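Local atomic coordinates of lactococcal prophage ps3 protein 05 (Staphylococcus epidermidis ATCC 12228, PDB entry 3G8W), a protein that probably transfers an acetyl group from acetyl-coenzyme A to a substrate that has not been established, as expected of a GNAT-family acetyltransferase. Residues Arg33-Asn38 / Leu86-Val91; Leu72-Tyr77 / His82-Glu87; Asn94-Asn99 / Lys130-Ser135; Asn146-Gly151 / Phe155-Leu160. All blocks are in the same frame, centred on the assembly; numbering follows the deposited sequence.

Contact 1. Residues Arg33-Asn38 / Leu86-Val91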
loop_
_atom_site.group_PDB
_atom_site.type_symbol
_atom_site.label_atom_id
_atom_site.label_comp_id
_atom_site.label_asym_id
_atom_site.label_seq_id
_atom_site.Cartn_x
_atom_site.Cartn_y
_atom_site.Cartn_z
ATOM N N ARG B 33 -19.354 2.814 -9.760
ATOM C CA ARG B 33 -20.641 3.134 -9.143
ATOM C C ARG B 33 -20.633 2.979 -7.622
ATOM O O ARG B 33 -21.226 3.791 -6.913
ATOM C CB ARG B 33 -21.756 2.285 -9.767
ATOM C CG ARG B 33 -22.415 2.962 -10.948
ATOM C CD ARG B 33 -23.027 1.996 -11.946
ATOM N NE ARG B 33 -24.319 1.471 -11.506
ATOM C CZ ARG B 33 -24.516 0.230 -11.068
ATOM N NH1 ARG B 33 -25.729 -0.158 -10.693
ATOM N NH2 ARG B 33 -23.501 -0.628 -11.009
ATOM N N TYR B 34 -19.957 1.937 -7.134
ATOM C CA TYR B 34 -19.854 1.647 -5.695
ATOM C C TYR B 34 -18.921 2.621 -4.953
ATOM O O TYR B 34 -19.213 3.035 -3.822
ATOM C CB TYR B 34 -19.418 0.187 -5.475
ATOM C CG TYR B 34 -19.259 -0.237 -4.018
ATOM C CD1 TYR B 34 -20.356 -0.268 -3.149
ATOM C CD2 TYR B 34 -18.009 -0.625 -3.516
ATOM C CE1 TYR B 34 -20.210 -0.659 -1.819
ATOM C CE2 TYR B 34 -17.857 -1.026 -2.188
ATOM C CZ TYR B 34 -18.961 -1.039 -1.347
ATOM O OH TYR B 34 -18.815 -1.433 -0.033
ATOM N N TYR B 35 -17.806 2.976 -5.591
ATOM C CA TYR B 35 -16.909 3.992 -5.057
ATOM C C TYR B 35 -17.716 5.230 -4.658
ATOM O O TYR B 35 -17.640 5.682 -3.518
ATOM C CB TYR B 35 -15.801 4.358 -6.065
ATOM C CG TYR B 35 -14.732 5.231 -5.455
ATOM C CD1 TYR B 35 -13.540 4.683 -4.986
ATOM C CD2 TYR B 35 -14.932 6.602 -5.302
ATOM C CE1 TYR B 35 -12.561 5.483 -4.393
ATOM C CE2 TYR B 35 -13.966 7.410 -4.712
ATOM C CZ TYR B 35 -12.781 6.848 -4.260
ATOM O OH TYR B 35 -11.834 7.659 -3.670
ATOM N N LEU B 36 -18.491 5.745 -5.612
ATOM C CA LEU B 36 -19.357 6.902 -5.429
ATOM C C LEU B 36 -20.240 6.674 -4.211
ATOM O O LEU B 36 -20.260 7.482 -3.283
ATOM C CB LEU B 36 -20.212 7.103 -6.695
ATOM C CG LEU B 36 -21.304 8.182 -6.855
ATOM C CD1 LEU B 36 -21.566 8.443 -8.343
ATOM C CD2 LEU B 36 -22.634 7.850 -6.134
ATOM N N GLU B 37 -20.936 5.539 -4.231
ATOM C CA GLU B 37 -21.947 5.162 -3.250
ATOM C C GLU B 37 -21.401 5.128 -1.827
ATOM O O GLU B 37 -22.105 5.480 -0.881
ATOM C CB GLU B 37 -22.505 3.786 -3.621
ATOM C CG GLU B 37 -24.011 3.718 -3.793
ATOM C CD GLU B 37 -24.453 2.552 -4.674
ATOM O OE1 GLU B 37 -23.582 1.826 -5.210
ATOM O OE2 GLU B 37 -25.679 2.366 -4.834
ATOM N N ASN B 38 -20.149 4.698 -1.672
ATOM C CA ASN B 38 -19.553 4.610 -0.344
ATOM C C ASN B 38 -18.071 4.991 -0.242
ATOM O O ASN B 38 -17.212 4.128 -0.082
ATOM C CB ASN B 38 -19.856 3.250 0.308
ATOM C CG ASN B 38 -21.063 3.314 1.256
ATOM O OD1 ASN B 38 -20.897 3.339 2.479
ATOM N ND2 ASN B 38 -22.274 3.362 0.695
ATOM N N LEU B 86 -0.658 5.039 -8.987
ATOM C CA LEU B 86 -1.658 5.836 -9.697
ATOM C C LEU B 86 -3.027 5.253 -9.422
ATOM O O LEU B 86 -3.226 4.061 -9.562
ATOM C CB LEU B 86 -1.385 5.776 -11.182
ATOM C CG LEU B 86 -0.230 6.586 -11.727
ATOM C CD1 LEU B 86 -0.002 6.222 -13.142
ATOM C CD2 LEU B 86 -0.623 8.048 -11.674
ATOM N N GLU B 87 -3.985 6.073 -9.029
ATOM C CA GLU B 87 -5.319 5.562 -8.686
ATOM C C GLU B 87 -6.420 6.531 -9.111
ATOM O O GLU B 87 -6.170 7.725 -9.364
ATOM C CB GLU B 87 -5.414 5.286 -7.185
ATOM N N ASN B 88 -7.642 6.000 -9.171
ATOM C CA ASN B 88 -8.855 6.765 -9.485
ATOM C C ASN B 88 -8.730 7.677 -10.727
ATOM O O ASN B 88 -8.904 8.891 -10.646
ATOM C CB ASN B 88 -9.389 7.501 -8.229
ATOM C CG ASN B 88 -9.745 6.537 -7.065
ATOM O OD1 ASN B 88 -10.095 5.381 -7.273
ATOM N ND2 ASN B 88 -9.669 7.032 -5.839
ATOM N N ASN B 89 -8.428 7.063 -11.873
ATOM C CA ASN B 89 -8.365 7.773 -13.159
ATOM C C ASN B 89 -9.787 8.045 -13.695
ATOM O O ASN B 89 -10.391 7.182 -14.313
ATOM C CB ASN B 89 -7.511 6.967 -14.158
ATOM C CG ASN B 89 -7.158 7.744 -15.441
ATOM O OD1 ASN B 89 -6.758 7.131 -16.432
ATOM N ND2 ASN B 89 -7.298 9.068 -15.431
ATOM N N PHE B 90 -10.321 9.238 -13.423
ATOM C CA PHE B 90 -11.643 9.642 -13.947
ATOM C C PHE B 90 -11.526 10.565 -15.148
ATOM O O PHE B 90 -10.870 11.608 -15.087
ATOM C CB PHE B 90 -12.538 10.301 -12.885
ATOM C CG PHE B 90 -12.705 9.490 -11.642
ATOM C CD1 PHE B 90 -13.326 8.259 -11.678
ATOM C CD2 PHE B 90 -12.250 9.966 -10.424
ATOM C CE1 PHE B 90 -13.487 7.490 -10.521
ATOM C CE2 PHE B 90 -12.403 9.209 -9.265
ATOM C CZ PHE B 90 -13.028 7.965 -9.316
ATOM N N VAL B 91 -12.178 10.171 -16.240
ATOM C CA VAL B 91 -12.149 10.950 -17.468
ATOM C C VAL B 91 -13.571 11.211 -17.917
ATOM O O VAL B 91 -14.417 10.350 -17.765
ATOM C CB VAL B 91 -11.376 10.223 -18.580
ATOM C CG1 VAL B 91 -10.809 11.226 -19.585
ATOM C CG2 VAL B 91 -10.255 9.342 -17.985
#
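Over the middle of the GNAT sheet, helix 30-37 reaches strand 83-91 through a single pair of side chains, Tyr-35 and Asn-88. With chi1 at -170°, Tyr-35 holds its ring away from the helix backbone, and the phenol is sent straight across toward the strand. Asn-88 comes to meet it at about a right angle, and the amide is turned 72° from the ring plane. Its ND2 lies 3.1 Å from Tyr-35 OH, while its OD1 sits beside Tyr-35 CE1. Tyr-35 OH is hydrogen-bonded to a sulfonate buffer molecule, probably from the crystallisation liquor but of the kind that often marks a pocket, and the ring packs on Val-78 of the second subunit. Asn-88 has a positive phi (48°), so the strand kinks where the tyrosine arrives. Such a break is consistent with the bulged fourth strand of GNAT proteins, which in relatives helps line the acetyl-coenzyme A cleft.

Contact 2. Residues Leu72-Tyr77 / His82-Glu87; sequences LKQMNY and HKAILE
Two antiparallel neighbours, strands 65-74 and 83-91, form a beta hairpin in the GNAT sheet, and Lys-73 and Ile-85 form a hydrogen-bonded pair in it. Lys-73 N gives a nearly straight bond to Ile-85 O (2.9 Å, 174° at the hydrogen), and Ile-85 N returns one to Lys-73 O. A third, longer bond runs from Met-75 N to Lys-83 O at 3.2 Å, just past the end of strand 65-74.

The tight side is the face bearing Leu-72, Ala-84 and Leu-86, which lies under helix 96-112. Both torsions of Leu-72 (chi1 -162°, chi2 51°) act together to lean CD1 across the partner strand, 3.9 Å from Ala-84 CB and 3.7 Å from Leu-86 CD2. Farther along the same face, Gln-74 extends past Ala-84, and its NE2 bonds Cys-81 O.

The other face, bearing Lys-73 and Ile-85, is looser and partly exposed: selenomethionine Met-75 brings SE only to 4.4 Å from Ile-85 CG1.

The second subunit closes the end of the hairpin, where its Ala-147 O and Glu-144 engage the ammonium of buried Lys-83. Here the bent Met-75 chain passes over Lys-83, with Met-75 CE 3.5 Å from Lys-83 CE.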
loop_
_atom_site.group_PDB
_atom_site.type_symbol
_atom_site.label_atom_id
_atom_site.label_comp_id
_atom_site.label_asym_id
_atom_site.label_seq_id
_atom_site.Cartn_x
_atom_site.Cartn_y
_atom_site.Cartn_z
ATOM N N LEU B 72 -1.950 10.659 -7.697
ATOM C CA LEU B 72 -0.632 10.106 -7.431
ATOM C C LEU B 72 -0.438 9.962 -5.932
ATOM O O LEU B 72 -0.467 10.959 -5.176
ATOM C CB LEU B 72 0.471 10.973 -8.043
ATOM C CG LEU B 72 1.809 10.248 -8.176
ATOM C CD1 LEU B 72 1.642 8.902 -8.878
ATOM C CD2 LEU B 72 2.826 11.114 -8.903
ATOM N N LYS B 73 -0.260 8.719 -5.503
ATOM C CA LYS B 73 -0.027 8.427 -4.092
ATOM C C LYS B 73 1.373 7.866 -3.963
ATOM O O LYS B 73 1.644 6.739 -4.351
ATOM C CB LYS B 73 -1.085 7.451 -3.546
ATOM C CG LYS B 73 -1.231 7.438 -2.029
ATOM C CD LYS B 73 -0.186 6.556 -1.303
ATOM C CE LYS B 73 -0.087 6.958 0.210
ATOM N NZ LYS B 73 1.066 6.350 0.990
ATOM N N GLN B 74 2.278 8.688 -3.471
ATOM C CA GLN B 74 3.642 8.264 -3.237
ATOM C C GLN B 74 3.693 7.565 -1.871
ATOM O O GLN B 74 2.931 7.899 -0.974
ATOM C CB GLN B 74 4.564 9.467 -3.300
ATOM C CG GLN B 74 6.011 9.120 -3.338
ATOM C CD GLN B 74 6.895 10.332 -3.214
ATOM O OE1 GLN B 74 6.418 11.467 -3.154
ATOM N NE2 GLN B 74 8.193 10.105 -3.176
HETATM N N MSE B 75 4.558 6.576 -1.713
HETATM C CA MSE B 75 4.492 5.747 -0.520
HETATM C C MSE B 75 5.347 6.407 0.485
HETATM O O MSE B 75 6.553 6.191 0.467
HETATM C CB MSE B 75 5.093 4.365 -0.762
HETATM C CG MSE B 75 4.945 3.848 -2.140
HETATM SE SE MSE B 75 3.688 2.426 -2.036
HETATM C CE MSE B 75 4.847 0.874 -1.735
ATOM N N ASN B 76 4.785 7.229 1.363
ATOM C CA ASN B 76 5.669 7.728 2.394
ATOM C C ASN B 76 5.713 6.765 3.598
ATOM O O ASN B 76 4.904 6.815 4.523
ATOM C CB ASN B 76 5.574 9.244 2.623
ATOM C CG ASN B 76 4.795 9.619 3.844
ATOM O OD1 ASN B 76 3.576 9.486 3.885
ATOM N ND2 ASN B 76 5.493 10.114 4.848
ATOM N N TYR B 77 6.637 5.811 3.440
ATOM C CA TYR B 77 6.927 4.694 4.342
ATOM C C TYR B 77 8.424 4.433 4.222
ATOM O O TYR B 77 9.002 4.658 3.164
ATOM C CB TYR B 77 6.186 3.439 3.909
ATOM C CG TYR B 77 4.681 3.543 3.880
ATOM C CD1 TYR B 77 3.945 3.575 5.062
ATOM C CD2 TYR B 77 3.989 3.566 2.662
ATOM C CE1 TYR B 77 2.569 3.646 5.058
ATOM C CE2 TYR B 77 2.580 3.627 2.624
ATOM C CZ TYR B 77 1.881 3.675 3.846
ATOM O OH TYR B 77 0.500 3.759 3.856
ATOM N N HIS B 82 10.750 5.866 -3.297
ATOM C CA HIS B 82 11.050 5.897 -4.712
ATOM C C HIS B 82 9.862 5.400 -5.539
ATOM O O HIS B 82 9.924 5.393 -6.746
ATOM C CB HIS B 82 12.301 5.090 -4.996
ATOM C CG HIS B 82 12.137 3.647 -4.693
ATOM N ND1 HIS B 82 11.885 3.189 -3.420
ATOM C CD2 HIS B 82 12.115 2.561 -5.498
ATOM C CE1 HIS B 82 11.752 1.877 -3.447
ATOM N NE2 HIS B 82 11.883 1.470 -4.695
ATOM N N LYS B 83 8.773 4.999 -4.894
ATOM C CA LYS B 83 7.636 4.372 -5.610
ATOM C C LYS B 83 6.328 5.091 -5.410
ATOM O O LYS B 83 6.142 5.804 -4.421
ATOM C CB LYS B 83 7.409 2.954 -5.121
ATOM C CG LYS B 83 8.407 1.974 -5.547
ATOM C CD LYS B 83 8.691 1.050 -4.420
ATOM C CE LYS B 83 7.488 0.213 -4.013
ATOM N NZ LYS B 83 7.836 -0.872 -3.018
ATOM N N ALA B 84 5.392 4.875 -6.321
ATOM C CA ALA B 84 4.108 5.549 -6.196
ATOM C C ALA B 84 3.045 4.814 -6.953
ATOM O O ALA B 84 3.349 4.123 -7.907
ATOM C CB ALA B 84 4.208 7.025 -6.684
ATOM N N ILE B 85 1.804 4.992 -6.527
ATOM C CA ILE B 85 0.672 4.320 -7.120
ATOM C C ILE B 85 -0.164 5.369 -7.795
ATOM O O ILE B 85 -0.358 6.456 -7.239
ATOM C CB ILE B 85 -0.244 3.716 -6.036
ATOM C CG1 ILE B 85 0.526 2.800 -5.076
ATOM C CG2 ILE B 85 -1.331 2.918 -6.669
ATOM C CD1 ILE B 85 1.239 1.643 -5.740
ATOM N N LEU B 86 -0.658 5.039 -8.987
ATOM C CA LEU B 86 -1.658 5.836 -9.697
ATOM C C LEU B 86 -3.027 5.253 -9.422
ATOM O O LEU B 86 -3.226 4.061 -9.562
ATOM C CB LEU B 86 -1.385 5.776 -11.182
ATOM C CG LEU B 86 -0.230 6.586 -11.727
ATOM C CD1 LEU B 86 -0.002 6.222 -13.142
ATOM C CD2 LEU B 86 -0.623 8.048 -11.674
ATOM N N GLU B 87 -3.985 6.073 -9.029
ATOM C CA GLU B 87 -5.319 5.562 -8.686
ATOM C C GLU B 87 -6.420 6.531 -9.111
ATOM O O GLU B 87 -6.170 7.725 -9.364
ATOM C CB GLU B 87 -5.414 5.286 -7.185
#

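Contact 3. Residues Asn94-Asn99 / Lys130-Ser135; sequences NDEIVN and KVFFSS
Phe-132 pushes its ring between Glu-96 and Asn-99, the first lying by CD1 and the second by the CE2-CZ side. Glu-96 runs antiparallel alongside the ring, its CG 3.7 Å from Phe-132 CD1 and its OE1 3.5 Å from the same carbon, with the carboxylate turned 34° from the ring plane. Asn-99 lies aslant to the ring, and its CB is 3.9 Å from Phe-132 CZ. The amide ND2 of Asn-99 lies obliquely near Phe-132 CE2, but its polar partner is Asn-89 OD1 on strand 83-91. A nearly trans chi1 (-177°) extends the ring outward from helix 127-136 and delivers its far side to the first turn of helix 96-112.

These are two helices of the GNAT fold, and the turn leading into the helix after the fourth strand is, in relatives, where the pyrophosphate of acetyl-coenzyme A is held. Here Asp-95 is the N-cap of helix 96-112: its OD2 takes the Val-98 N-H at 3.1 Å, approached from above the carboxylate plane.

Deeper in, the Phe-132 ring turns an edge to Phe-133, with Phe-132 CD2 3.8 Å above the centre of the Phe-133 ring. Within helix 127-136, Ser-135 OG donates to Phe-132 O (2.8 Å), in the carbonyl plane on a lone pair, and also hydrogen-bonds Arg-100 NH1 of helix 96-112.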
loop_
_atom_site.group_PDB
_atom_site.type_symbol
_atom_site.label_atom_id
_atom_site.label_comp_id
_atom_site.label_asym_id
_atom_site.label_seq_id
_atom_site.Cartn_x
_atom_site.Cartn_y
_atom_site.Cartn_z
ATOM N N ASN B 94 -14.707 9.939 -21.787
ATOM C CA ASN B 94 -13.722 8.972 -22.210
ATOM C C ASN B 94 -12.909 9.574 -23.361
ATOM O O ASN B 94 -12.696 8.939 -24.391
ATOM C CB ASN B 94 -14.420 7.680 -22.648
ATOM C CG ASN B 94 -13.521 6.473 -22.531
ATOM O OD1 ASN B 94 -12.498 6.505 -21.823
ATOM N ND2 ASN B 94 -13.889 5.392 -23.223
ATOM N N ASP B 95 -12.506 10.829 -23.193
ATOM C CA ASP B 95 -11.594 11.464 -24.115
ATOM C C ASP B 95 -10.163 11.009 -23.783
ATOM O O ASP B 95 -9.543 11.456 -22.811
ATOM C CB ASP B 95 -11.760 12.980 -24.051
ATOM C CG ASP B 95 -10.941 13.709 -25.099
ATOM O OD1 ASP B 95 -11.360 14.809 -25.547
ATOM O OD2 ASP B 95 -9.862 13.195 -25.464
ATOM N N GLU B 96 -9.659 10.096 -24.597
ATOM C CA GLU B 96 -8.334 9.547 -24.414
ATOM C C GLU B 96 -7.196 10.474 -24.817
ATOM O O GLU B 96 -6.098 10.352 -24.278
ATOM C CB GLU B 96 -8.202 8.270 -25.200
ATOM C CG GLU B 96 -8.090 7.045 -24.355
ATOM C CD GLU B 96 -7.711 5.836 -25.193
ATOM O OE1 GLU B 96 -7.831 4.683 -24.688
ATOM O OE2 GLU B 96 -7.293 6.060 -26.369
ATOM N N ILE B 97 -7.424 11.363 -25.781
ATOM C CA ILE B 97 -6.373 12.294 -26.184
ATOM C C ILE B 97 -5.979 13.091 -24.953
ATOM O O ILE B 97 -4.790 13.329 -24.696
ATOM C CB ILE B 97 -6.828 13.237 -27.308
ATOM C CG1 ILE B 97 -6.664 12.573 -28.669
ATOM C CG2 ILE B 97 -6.013 14.497 -27.328
ATOM C CD1 ILE B 97 -7.862 11.813 -29.128
ATOM N N VAL B 98 -7.000 13.458 -24.182
ATOM C CA VAL B 98 -6.861 14.275 -22.989
ATOM C C VAL B 98 -6.235 13.497 -21.835
ATOM O O VAL B 98 -5.339 14.005 -21.173
ATOM C CB VAL B 98 -8.236 14.850 -22.565
ATOM C CG1 VAL B 98 -8.138 15.605 -21.264
ATOM C CG2 VAL B 98 -8.782 15.754 -23.659
ATOM N N ASN B 99 -6.711 12.279 -21.583
ATOM C CA ASN B 99 -6.173 11.465 -20.494
ATOM C C ASN B 99 -4.688 11.169 -20.730
ATOM O O ASN B 99 -3.872 11.302 -19.828
ATOM C CB ASN B 99 -6.970 10.163 -20.338
ATOM C CG ASN B 99 -6.829 9.545 -18.945
ATOM O OD1 ASN B 99 -7.047 10.196 -17.925
ATOM N ND2 ASN B 99 -6.486 8.274 -18.902
ATOM N N LYS B 130 -6.278 -1.514 -19.596
ATOM C CA LYS B 130 -5.044 -2.272 -19.778
ATOM C C LYS B 130 -4.341 -1.824 -21.043
ATOM O O LYS B 130 -3.134 -1.576 -21.037
ATOM C CB LYS B 130 -5.305 -3.783 -19.817
ATOM C CG LYS B 130 -5.090 -4.473 -18.433
ATOM C CD LYS B 130 -4.449 -5.870 -18.594
ATOM C CE LYS B 130 -5.507 -6.974 -18.497
ATOM N NZ LYS B 130 -5.931 -7.153 -17.055
ATOM N N VAL B 131 -5.127 -1.719 -22.117
ATOM C CA VAL B 131 -4.678 -1.209 -23.399
ATOM C C VAL B 131 -4.174 0.250 -23.300
ATOM O O VAL B 131 -3.081 0.586 -23.779
ATOM C CB VAL B 131 -5.798 -1.306 -24.457
ATOM C CG1 VAL B 131 -5.328 -0.715 -25.763
ATOM C CG2 VAL B 131 -6.222 -2.740 -24.640
ATOM N N PHE B 132 -4.956 1.122 -22.685
ATOM C CA PHE B 132 -4.484 2.467 -22.509
ATOM C C PHE B 132 -3.120 2.537 -21.789
ATOM O O PHE B 132 -2.144 3.054 -22.352
ATOM C CB PHE B 132 -5.525 3.303 -21.797
ATOM C CG PHE B 132 -5.137 4.737 -21.647
ATOM C CD1 PHE B 132 -5.108 5.575 -22.755
ATOM C CD2 PHE B 132 -4.802 5.248 -20.380
ATOM C CE1 PHE B 132 -4.746 6.904 -22.612
ATOM C CE2 PHE B 132 -4.425 6.590 -20.214
ATOM C CZ PHE B 132 -4.400 7.433 -21.319
ATOM N N PHE B 133 -3.041 2.004 -20.566
ATOM C CA PHE B 133 -1.830 2.222 -19.746
ATOM C C PHE B 133 -0.675 1.481 -20.319
ATOM O O PHE B 133 0.480 1.846 -20.169
ATOM C CB PHE B 133 -2.050 1.859 -18.278
ATOM C CG PHE B 133 -2.903 2.859 -17.570
ATOM C CD1 PHE B 133 -2.341 4.052 -17.100
ATOM C CD2 PHE B 133 -4.280 2.641 -17.424
ATOM C CE1 PHE B 133 -3.130 5.020 -16.476
ATOM C CE2 PHE B 133 -5.080 3.579 -16.790
ATOM C CZ PHE B 133 -4.511 4.783 -16.310
ATOM N N SER B 134 -1.023 0.434 -21.018
ATOM C CA SER B 134 -0.048 -0.399 -21.603
ATOM C C SER B 134 0.581 0.390 -22.746
ATOM O O SER B 134 1.793 0.360 -22.970
ATOM C CB SER B 134 -0.769 -1.617 -22.075
ATOM O OG SER B 134 0.033 -2.270 -22.973
ATOM N N SER B 135 -0.253 1.151 -23.434
ATOM C CA SER B 135 0.193 1.908 -24.582
ATOM C C SER B 135 1.065 3.058 -24.109
ATOM O O SER B 135 1.830 3.629 -24.881
ATOM C CB SER B 135 -0.999 2.436 -25.340
ATOM O OG SER B 135 -1.310 3.734 -24.919
#

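Contact 4. Residues Asn146-Gly151 / Phe155-Leu160; sequences NASKIG and FDENWL
Ala-147 and Ser-148 together face Phe-155 in a classic beta bulge, within the hairpin of strands 139-150 and 153-163 that closes the C-terminal side of the GNAT sheet. The backbone bonds centre on one pair: Ser-148 N donates to Phe-155 O at 3.0 Å, and Phe-155 N to Ser-148 O at 2.7 Å.

Apolar packing comes from Ile-150, which crosses the Phe-155 side chain at about a right angle and brings CD1 within 3.6 Å of Phe-155 CE2. The chain of Glu-157 and its OE2 pack against the Ala-147 methyl, OE2 lying 3.5 Å from Ala-147 CB.

Carboxylates supply the remaining bonds. Asp-156 OD1 takes the Asn-146 N-H at 2.7 Å on its anti side, 16° out of the carboxylate plane, at the corner in strand 139-150 where the chain changes direction before the bulge. Glu-157 OE1 accepts from Ser-148 OG at 3.0 Å, the hydroxyl coming from above the carboxylate plane, 60° out of it.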
loop_
_atom_site.group_PDB
_atom_site.type_symbol
_atom_site.label_atom_id
_atom_site.label_comp_id
_atom_site.label_asym_id
_atom_site.label_seq_id
_atom_site.Cartn_x
_atom_site.Cartn_y
_atom_site.Cartn_z
ATOM N N ASN B 146 -8.933 -11.879 -6.500
ATOM C CA ASN B 146 -9.713 -11.263 -5.430
ATOM C C ASN B 146 -9.031 -10.092 -4.764
ATOM O O ASN B 146 -9.130 -9.916 -3.555
ATOM C CB ASN B 146 -10.027 -12.282 -4.351
ATOM C CG ASN B 146 -10.393 -13.619 -4.915
ATOM O OD1 ASN B 146 -9.800 -14.616 -4.537
ATOM N ND2 ASN B 146 -11.355 -13.657 -5.843
ATOM N N ALA B 147 -8.310 -9.315 -5.560
ATOM C CA ALA B 147 -7.762 -8.036 -5.119
ATOM C C ALA B 147 -8.823 -7.103 -4.481
ATOM O O ALA B 147 -8.533 -6.411 -3.518
ATOM C CB ALA B 147 -7.097 -7.361 -6.280
ATOM N N SER B 148 -10.048 -7.098 -5.013
ATOM C CA SER B 148 -11.080 -6.182 -4.554
ATOM C C SER B 148 -12.315 -6.966 -4.316
ATOM O O SER B 148 -12.642 -7.870 -5.100
ATOM C CB SER B 148 -11.374 -5.119 -5.606
ATOM O OG SER B 148 -10.319 -4.152 -5.669
ATOM N N LYS B 149 -13.002 -6.634 -3.230
ATOM C CA LYS B 149 -14.274 -7.259 -2.917
ATOM C C LYS B 149 -15.312 -6.153 -2.870
ATOM O O LYS B 149 -15.069 -5.097 -2.290
ATOM C CB LYS B 149 -14.197 -7.998 -1.577
ATOM C CG LYS B 149 -15.290 -9.006 -1.346
ATOM C CD LYS B 149 -15.250 -9.548 0.070
ATOM C CE LYS B 149 -16.480 -10.376 0.369
ATOM N NZ LYS B 149 -16.570 -10.687 1.802
ATOM N N ILE B 150 -16.451 -6.393 -3.510
ATOM C CA ILE B 150 -17.605 -5.494 -3.458
ATOM C C ILE B 150 -18.829 -6.293 -3.008
ATOM O O ILE B 150 -19.097 -7.374 -3.530
ATOM C CB ILE B 150 -17.837 -4.789 -4.826
ATOM C CG1 ILE B 150 -17.001 -3.507 -4.908
ATOM C CG2 ILE B 150 -19.291 -4.424 -5.031
ATOM C CD1 ILE B 150 -15.766 -3.568 -5.820
ATOM N N GLY B 151 -19.561 -5.769 -2.025
ATOM C CA GLY B 151 -20.673 -6.502 -1.425
ATOM C C GLY B 151 -20.043 -7.812 -1.047
ATOM O O GLY B 151 -19.044 -7.830 -0.323
ATOM N N PHE B 155 -13.184 -9.258 -7.353
ATOM C CA PHE B 155 -12.553 -8.829 -8.595
ATOM C C PHE B 155 -11.038 -9.015 -8.579
ATOM O O PHE B 155 -10.362 -8.620 -7.637
ATOM C CB PHE B 155 -12.897 -7.365 -8.890
ATOM C CG PHE B 155 -14.358 -7.101 -8.897
ATOM C CD1 PHE B 155 -15.097 -7.276 -10.068
ATOM C CD2 PHE B 155 -15.015 -6.733 -7.725
ATOM C CE1 PHE B 155 -16.485 -7.069 -10.088
ATOM C CE2 PHE B 155 -16.395 -6.520 -7.718
ATOM C CZ PHE B 155 -17.137 -6.688 -8.904
ATOM N N ASP B 156 -10.514 -9.637 -9.626
ATOM C CA ASP B 156 -9.073 -9.788 -9.815
ATOM C C ASP B 156 -8.426 -8.496 -10.322
ATOM O O ASP B 156 -9.084 -7.671 -10.952
ATOM C CB ASP B 156 -8.776 -10.936 -10.790
ATOM C CG ASP B 156 -9.341 -12.244 -10.327
ATOM O OD1 ASP B 156 -9.578 -12.429 -9.111
ATOM O OD2 ASP B 156 -9.541 -13.110 -11.191
ATOM N N GLU B 157 -7.141 -8.316 -10.059
ATOM C CA GLU B 157 -6.489 -7.131 -10.589
ATOM C C GLU B 157 -5.153 -7.463 -11.206
ATOM O O GLU B 157 -4.447 -8.380 -10.748
ATOM C CB GLU B 157 -6.343 -6.015 -9.524
ATOM C CG GLU B 157 -7.637 -5.200 -9.276
ATOM C CD GLU B 157 -7.523 -4.159 -8.140
ATOM O OE1 GLU B 157 -8.511 -3.413 -7.888
ATOM O OE2 GLU B 157 -6.456 -4.090 -7.493
ATOM N N ASN B 158 -4.826 -6.722 -12.258
ATOM C CA ASN B 158 -3.518 -6.821 -12.871
ATOM C C ASN B 158 -2.746 -5.617 -12.427
ATOM O O ASN B 158 -3.210 -4.483 -12.528
ATOM C CB ASN B 158 -3.582 -6.915 -14.397
ATOM C CG ASN B 158 -3.821 -8.338 -14.894
ATOM O OD1 ASN B 158 -4.885 -8.646 -15.405
ATOM N ND2 ASN B 158 -2.836 -9.205 -14.737
ATOM N N TRP B 159 -1.579 -5.883 -11.873
ATOM C CA TRP B 159 -0.716 -4.849 -11.440
ATOM C C TRP B 159 0.256 -4.602 -12.552
ATOM O O TRP B 159 0.960 -5.523 -13.002
ATOM C CB TRP B 159 0.026 -5.265 -10.187
ATOM C CG TRP B 159 -0.766 -5.120 -8.928
ATOM C CD1 TRP B 159 -1.588 -6.046 -8.386
ATOM C CD2 TRP B 159 -0.768 -4.007 -8.027
ATOM N NE1 TRP B 159 -2.112 -5.583 -7.205
ATOM C CE2 TRP B 159 -1.619 -4.339 -6.957
ATOM C CE3 TRP B 159 -0.122 -2.765 -8.015
ATOM C CZ2 TRP B 159 -1.861 -3.479 -5.882
ATOM C CZ3 TRP B 159 -0.350 -1.890 -6.920
ATOM C CH2 TRP B 159 -1.230 -2.256 -5.877
ATOM N N LEU B 160 0.274 -3.341 -12.986
ATOM C CA LEU B 160 1.260 -2.856 -13.947
ATOM C C LEU B 160 2.300 -1.908 -13.345
ATOM O O LEU B 160 2.043 -1.193 -12.361
ATOM C CB LEU B 160 0.561 -2.148 -15.091
ATOM C CG LEU B 160 -0.292 -2.942 -16.054
ATOM C CD1 LEU B 160 -1.326 -3.699 -15.302
ATOM C CD2 LEU B 160 -0.918 -1.917 -16.980
#

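Overall arrangement
Following the chain from the N terminus, contact 1 opens first, on helix 30-37, and closes a long loop onto strand 83-91. Contact 2, a tight hairpin, lies within that loop except that its second segment overlaps that of contact 1 at Leu-86 and Glu-87. Contacts 3 and 4 then follow in series, the former joining helix 96-112 to helix 127-136, the latter forming the last hairpin. Nothing crosses, yet the units interlock in space: Val-91 packs on Asn-99 between contacts 1 and 3, Phe-133 on Leu-160 between contacts 3 and 4, and Ile-150 touches Tyr-34 between contacts 4 and 1. Ile-85 packs on Trp-159, linking contacts 2 and 4, whose centres are about 19 Å apart.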